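Local coordinates for protein isomaltodextranase (Arthrobacter globiformis, PDB 5AWO) that hydrolyses the alpha-1,6-glucosidic linkages of dextran, releasing isomaltose units one after another from the non-reducing ends of the chains, at residues 303-307 against 373-378; 105-109 against 189-193. All blocks are in the same frame, centred on the assembly; numbering follows the deposited sequence.

Contact 1: residues 303-307 against 373-378; sequences SHRNG and VGKPLY
The Y378 ring presents its edge to S303, with OG close to the ring plane; the phenol hydroxyl donates to S303 OG at 2.9 Å from Y378 OH. S303 OG is also bonded to T300 O. W483 meets the same tyrosine ring edge-to-face. The other flat group is the N306 amide: V373 CG1 lies over one face, 3.6 Å from N306 CG, while the two amide ends bond to different partners. At one, N306 ND2 donates to G374 O (2.9 Å), 23° out of the amide plane; at the other, N306 OD1 accepts from K375 NZ at 2.8 Å, the ammonium tilted 32° from the carbonyl plane. Residues 303-307 leave helix 295-302 of the TIM barrel, whereas strand 375-378 belongs to the antiparallel sheet of the beta-sandwich domain that follows the barrel, so these bonds cross the domain junction. The K375 chain runs extended until its last torsion (chi4 64°) bends NZ aside. There it also bonds A481 O, in the carbohydrate-binding-module region, and a water, 2.9 Å from NZ, that donates to H304 O and N306 O. Packing is tight where S303 CB meets P376 CD at 3.4 Å.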
loop_
_atom_site.group_PDB
_atom_site.type_symbol
_atom_site.label_atom_id
_atom_site.label_comp_id
_atom_site.label_asym_id
_atom_site.label_seq_id
_atom_site.Cartn_x
_atom_site.Cartn_y
_atom_site.Cartn_z
ATOM N N SER A 303 7.048 -6.235 1.903
ATOM C CA SER A 303 6.400 -6.737 0.708
ATOM C C SER A 303 5.479 -7.933 0.928
ATOM O O SER A 303 4.543 -8.112 0.166
ATOM C CB SER A 303 7.420 -7.062 -0.387
ATOM O OG SER A 303 8.324 -8.080 -0.015
ATOM N N HIS A 304 5.770 -8.735 1.945
ATOM C CA HIS A 304 4.895 -9.878 2.287
ATOM C C HIS A 304 3.484 -9.421 2.685
ATOM O O HIS A 304 2.534 -10.235 2.674
ATOM C CB HIS A 304 5.516 -10.756 3.372
ATOM C CG HIS A 304 5.764 -10.045 4.659
ATOM N ND1 HIS A 304 6.754 -9.093 4.800
ATOM C CD2 HIS A 304 5.139 -10.117 5.857
ATOM C CE1 HIS A 304 6.723 -8.610 6.026
ATOM N NE2 HIS A 304 5.733 -9.199 6.680
ATOM N N ARG A 305 3.325 -8.141 3.040
ATOM C CA ARG A 305 2.030 -7.550 3.379
ATOM C C ARG A 305 1.357 -6.774 2.250
ATOM O O ARG A 305 0.315 -6.128 2.486
ATOM C CB ARG A 305 2.191 -6.632 4.596
ATOM C CG ARG A 305 2.557 -7.356 5.888
ATOM C CD ARG A 305 1.529 -8.434 6.212
ATOM N NE ARG A 305 1.393 -8.706 7.622
ATOM C CZ ARG A 305 0.534 -9.587 8.128
ATOM N NH1 ARG A 305 -0.200 -10.332 7.305
ATOM N NH2 ARG A 305 0.464 -9.717 9.454
ATOM N N ASN A 306 1.933 -6.812 1.047
ATOM C CA ASN A 306 1.376 -6.013 -0.044
ATOM C C ASN A 306 0.375 -6.802 -0.894
ATOM O O ASN A 306 0.116 -7.976 -0.624
ATOM C CB ASN A 306 2.470 -5.352 -0.876
ATOM C CG ASN A 306 3.139 -6.278 -1.871
ATOM O OD1 ASN A 306 2.661 -7.366 -2.191
ATOM N ND2 ASN A 306 4.252 -5.804 -2.437
ATOM N N GLY A 307 -0.229 -6.137 -1.865
ATOM C CA GLY A 307 -1.094 -6.784 -2.855
ATOM C C GLY A 307 -2.583 -6.593 -2.647
ATOM O O GLY A 307 -3.028 -5.981 -1.687
ATOM N N VAL A 373 1.581 -4.207 -8.523
ATOM C CA VAL A 373 2.143 -4.278 -7.168
ATOM C C VAL A 373 3.238 -5.340 -7.208
ATOM O O VAL A 373 2.944 -6.546 -7.204
ATOM C CB VAL A 373 1.069 -4.645 -6.102
ATOM C CG1 VAL A 373 1.685 -4.715 -4.711
ATOM C CG2 VAL A 373 -0.086 -3.670 -6.147
ATOM N N GLY A 374 4.497 -4.908 -7.301
ATOM C CA GLY A 374 5.625 -5.831 -7.385
ATOM C C GLY A 374 6.026 -6.363 -6.037
ATOM O O GLY A 374 5.670 -5.787 -4.986
ATOM N N LYS A 375 6.728 -7.490 -6.086
ATOM C CA LYS A 375 7.498 -7.999 -4.975
ATOM C C LYS A 375 8.964 -8.003 -5.364
ATOM O O LYS A 375 9.299 -8.169 -6.527
ATOM C CB LYS A 375 7.050 -9.419 -4.564
ATOM C CG LYS A 375 5.878 -9.408 -3.580
ATOM C CD LYS A 375 5.357 -10.813 -3.238
ATOM C CE LYS A 375 4.452 -10.853 -2.009
ATOM N NZ LYS A 375 3.201 -10.101 -2.198
ATOM N N PRO A 376 9.850 -7.836 -4.370
ATOM C CA PRO A 376 11.266 -8.104 -4.611
ATOM C C PRO A 376 11.420 -9.581 -4.922
ATOM O O PRO A 376 10.549 -10.378 -4.511
ATOM C CB PRO A 376 11.919 -7.782 -3.261
ATOM C CG PRO A 376 10.839 -8.152 -2.275
ATOM C CD PRO A 376 9.548 -7.759 -2.937
ATOM N N LEU A 377 12.480 -9.979 -5.606
ATOM C CA LEU A 377 12.686 -11.412 -5.786
ATOM C C LEU A 377 12.944 -12.066 -4.424
ATOM O O LEU A 377 13.883 -11.725 -3.735
ATOM C CB LEU A 377 13.866 -11.671 -6.713
ATOM C CG LEU A 377 14.090 -13.116 -7.142
ATOM C CD1 LEU A 377 12.910 -13.643 -7.951
ATOM C CD2 LEU A 377 15.386 -13.207 -7.929
ATOM N N TYR A 378 12.098 -13.016 -4.040
ATOM C CA TYR A 378 12.315 -13.750 -2.794
ATOM C C TYR A 378 13.422 -14.781 -2.977
ATOM O O TYR A 378 13.452 -15.460 -4.016
ATOM C CB TYR A 378 11.015 -14.404 -2.290
ATOM C CG TYR A 378 10.171 -13.450 -1.465
ATOM C CD1 TYR A 378 9.735 -12.236 -1.987
ATOM C CD2 TYR A 378 9.863 -13.729 -0.141
ATOM C CE1 TYR A 378 8.965 -11.358 -1.239
ATOM C CE2 TYR A 378 9.104 -12.841 0.621
ATOM C CZ TYR A 378 8.677 -11.645 0.061
ATOM O OH TYR A 378 7.930 -10.773 0.839
HETATM O O HOH W 1 1.480 -10.198 0.154
#

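Contact 2: residues 105-109 against 189-193; sequences HDWAY and YFKDL
W107 reaches across to three side chains of 189-193, and its atoms can be followed outward. CB comes first, packed against L193 CD1 at 3.8 Å. With CG anti to the carbonyl carbon (chi1 -69°), the indole is carried over to the F190 and Y189 side. CD1 lies 3.9 Å from Y189 OH, which sits at the indole edge near its plane; that hydroxyl is hydrogen-bonded to I96 O, and its approach to CD1 is a van der Waals contact. Next, NE1 meets F190 CE1 at 3.8 Å, and CE2 lies somewhat farther from the same carbon. F190 CE1 stands 3.7 Å above the indole plane, offset toward its rim. The evidence for an edge-to-face (T-shaped) pair is direct: the centroids of the pyrrole ring of W107 and the F190 ring are 5.4 Å apart and the planes stand at 85°. NE1 also makes a weak hydrogen bond to I96 O. The W107 side chain also touches L121 and V123 of strand 120-124.

Within 189-193 the side chains are themselves layered: Y189 CD2 lies over the centre of the F190 ring, and L193 CD1 over a Y189 face. The other leucine branch, CD2, touches A108 CB at 3.9 Å. With an alanine in place of W107, the F190 edge would probably lose its aromatic face and a gap would open between F190, Y189 OH and strand 120-124. W107 is the first residue of its helix, directly after N-cap D106, whose OD1 accepts from Y109 N at 3.0 Å and 166°. The first turn of helix 107-116 thus meets the end of helix 179-192, two helices that lead into neighbouring parallel strands, 120-124 and 197-200, as in the outer helical layer of a TIM barrel.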
loop_
_atom_site.group_PDB
_atom_site.type_symbol
_atom_site.label_atom_id
_atom_site.label_comp_id
_atom_site.label_asym_id
_atom_site.label_seq_id
_atom_site.Cartn_x
_atom_site.Cartn_y
_atom_site.Cartn_z
ATOM N N HIS A 105 -10.107 31.053 3.256
ATOM C CA HIS A 105 -11.129 30.152 2.775
ATOM C C HIS A 105 -11.048 28.836 3.511
ATOM O O HIS A 105 -9.951 28.427 3.899
ATOM C CB HIS A 105 -10.965 29.912 1.286
ATOM C CG HIS A 105 -10.904 31.164 0.471
ATOM N ND1 HIS A 105 -12.030 31.893 0.159
ATOM C CD2 HIS A 105 -9.862 31.812 -0.103
ATOM C CE1 HIS A 105 -11.684 32.946 -0.558
ATOM N NE2 HIS A 105 -10.377 32.918 -0.737
ATOM N N ASP A 106 -12.194 28.176 3.655
ATOM C CA ASP A 106 -12.329 26.924 4.372
ATOM C C ASP A 106 -12.101 25.704 3.461
ATOM O O ASP A 106 -11.812 25.836 2.259
ATOM C CB ASP A 106 -13.672 26.862 5.164
ATOM C CG ASP A 106 -14.908 26.785 4.283
ATOM O OD1 ASP A 106 -14.813 26.596 3.055
ATOM O OD2 ASP A 106 -16.017 26.879 4.867
ATOM N N TRP A 107 -12.194 24.514 4.036
ATOM C CA TRP A 107 -11.929 23.298 3.277
ATOM C C TRP A 107 -12.892 23.161 2.098
ATOM O O TRP A 107 -12.497 22.724 1.022
ATOM C CB TRP A 107 -12.060 22.075 4.165
ATOM C CG TRP A 107 -11.001 21.890 5.244
ATOM C CD1 TRP A 107 -11.203 21.821 6.591
ATOM C CD2 TRP A 107 -9.606 21.637 5.044
ATOM N NE1 TRP A 107 -10.017 21.600 7.247
ATOM C CE2 TRP A 107 -9.022 21.476 6.312
ATOM C CE3 TRP A 107 -8.784 21.570 3.915
ATOM C CZ2 TRP A 107 -7.655 21.218 6.481
ATOM C CZ3 TRP A 107 -7.425 21.315 4.079
ATOM C CH2 TRP A 107 -6.878 21.162 5.351
ATOM N N ALA A 108 -14.160 23.538 2.299
ATOM C CA ALA A 108 -15.162 23.365 1.236
ATOM C C ALA A 108 -14.845 24.252 0.051
ATOM O O ALA A 108 -14.972 23.827 -1.097
ATOM C CB ALA A 108 -16.559 23.679 1.754
ATOM N N TYR A 109 -14.443 25.482 0.313
ATOM C CA TYR A 109 -14.033 26.377 -0.750
ATOM C C TYR A 109 -12.929 25.734 -1.584
ATOM O O TYR A 109 -12.989 25.730 -2.820
ATOM C CB TYR A 109 -13.547 27.706 -0.218
ATOM C CG TYR A 109 -12.979 28.580 -1.306
ATOM C CD1 TYR A 109 -11.639 28.487 -1.670
ATOM C CD2 TYR A 109 -13.779 29.498 -1.990
ATOM C CE1 TYR A 109 -11.100 29.280 -2.660
ATOM C CE2 TYR A 109 -13.249 30.294 -2.998
ATOM C CZ TYR A 109 -11.905 30.181 -3.334
ATOM O OH TYR A 109 -11.337 30.960 -4.329
ATOM N N TYR A 189 -16.467 13.949 8.473
ATOM C CA TYR A 189 -16.377 15.351 8.124
ATOM C C TYR A 189 -15.528 15.567 6.872
ATOM O O TYR A 189 -15.939 16.243 5.925
ATOM C CB TYR A 189 -15.830 16.114 9.307
ATOM C CG TYR A 189 -15.457 17.562 9.125
ATOM C CD1 TYR A 189 -16.428 18.575 9.118
ATOM C CD2 TYR A 189 -14.123 17.936 9.004
ATOM C CE1 TYR A 189 -16.068 19.892 8.990
ATOM C CE2 TYR A 189 -13.754 19.253 8.898
ATOM C CZ TYR A 189 -14.730 20.245 8.889
ATOM O OH TYR A 189 -14.360 21.586 8.796
ATOM N N PHE A 190 -14.354 14.948 6.833
ATOM C CA PHE A 190 -13.532 15.070 5.630
ATOM C C PHE A 190 -14.088 14.287 4.460
ATOM O O PHE A 190 -14.125 14.781 3.333
ATOM C CB PHE A 190 -12.068 14.681 5.943
ATOM C CG PHE A 190 -11.382 15.669 6.863
ATOM C CD1 PHE A 190 -11.244 16.981 6.476
ATOM C CD2 PHE A 190 -10.894 15.303 8.106
ATOM C CE1 PHE A 190 -10.634 17.898 7.315
ATOM C CE2 PHE A 190 -10.279 16.216 8.939
ATOM C CZ PHE A 190 -10.165 17.525 8.548
ATOM N N LYS A 191 -14.543 13.062 4.708
ATOM C CA LYS A 191 -15.122 12.253 3.639
ATOM C C LYS A 191 -16.254 13.023 2.948
ATOM O O LYS A 191 -16.376 13.050 1.728
ATOM C CB LYS A 191 -15.685 10.963 4.193
ATOM C CG LYS A 191 -16.381 10.125 3.144
ATOM C CD LYS A 191 -17.455 9.258 3.730
ATOM C CE LYS A 191 -16.885 8.164 4.563
ATOM N NZ LYS A 191 -18.007 7.330 5.095
ATOM N N ASP A 192 -17.100 13.644 3.755
ATOM C CA ASP A 192 -18.278 14.344 3.242
ATOM C C ASP A 192 -17.909 15.582 2.435
ATOM O O ASP A 192 -18.638 15.940 1.481
ATOM C CB ASP A 192 -19.167 14.738 4.417
ATOM C CG ASP A 192 -19.852 13.557 5.078
ATOM O OD1 ASP A 192 -19.883 12.466 4.531
ATOM O OD2 ASP A 192 -20.356 13.744 6.232
ATOM N N LEU A 193 -16.825 16.254 2.817
ATOM C CA LEU A 193 -16.266 17.384 2.060
ATOM C C LEU A 193 -15.780 16.985 0.670
ATOM O O LEU A 193 -15.492 17.870 -0.156
ATOM C CB LEU A 193 -15.147 18.079 2.848
ATOM C CG LEU A 193 -15.539 18.933 4.050
ATOM C CD1 LEU A 193 -14.372 19.197 4.986
ATOM C CD2 LEU A 193 -16.166 20.257 3.635
#

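In the fold
Contact 2 closes along the chain before contact 1 opens, so the two are in series. They are also separate in space, with centres 36 Å apart and nearest atoms about 21 Å apart. Contact 2 joins two helices of the barrel to each other, and its centre is 25 Å from the centre of the chain; contact 1, at 10 Å, joins the barrel to the beta-sandwich domain that follows it. Contact 1 is also the one near the catalytic machinery: residue G307 lies about 11 Å from the side chain of D262, the probable proton donor, too far for direct contact. Contact 2 lies away from D262 and from D201, the probable nucleophile.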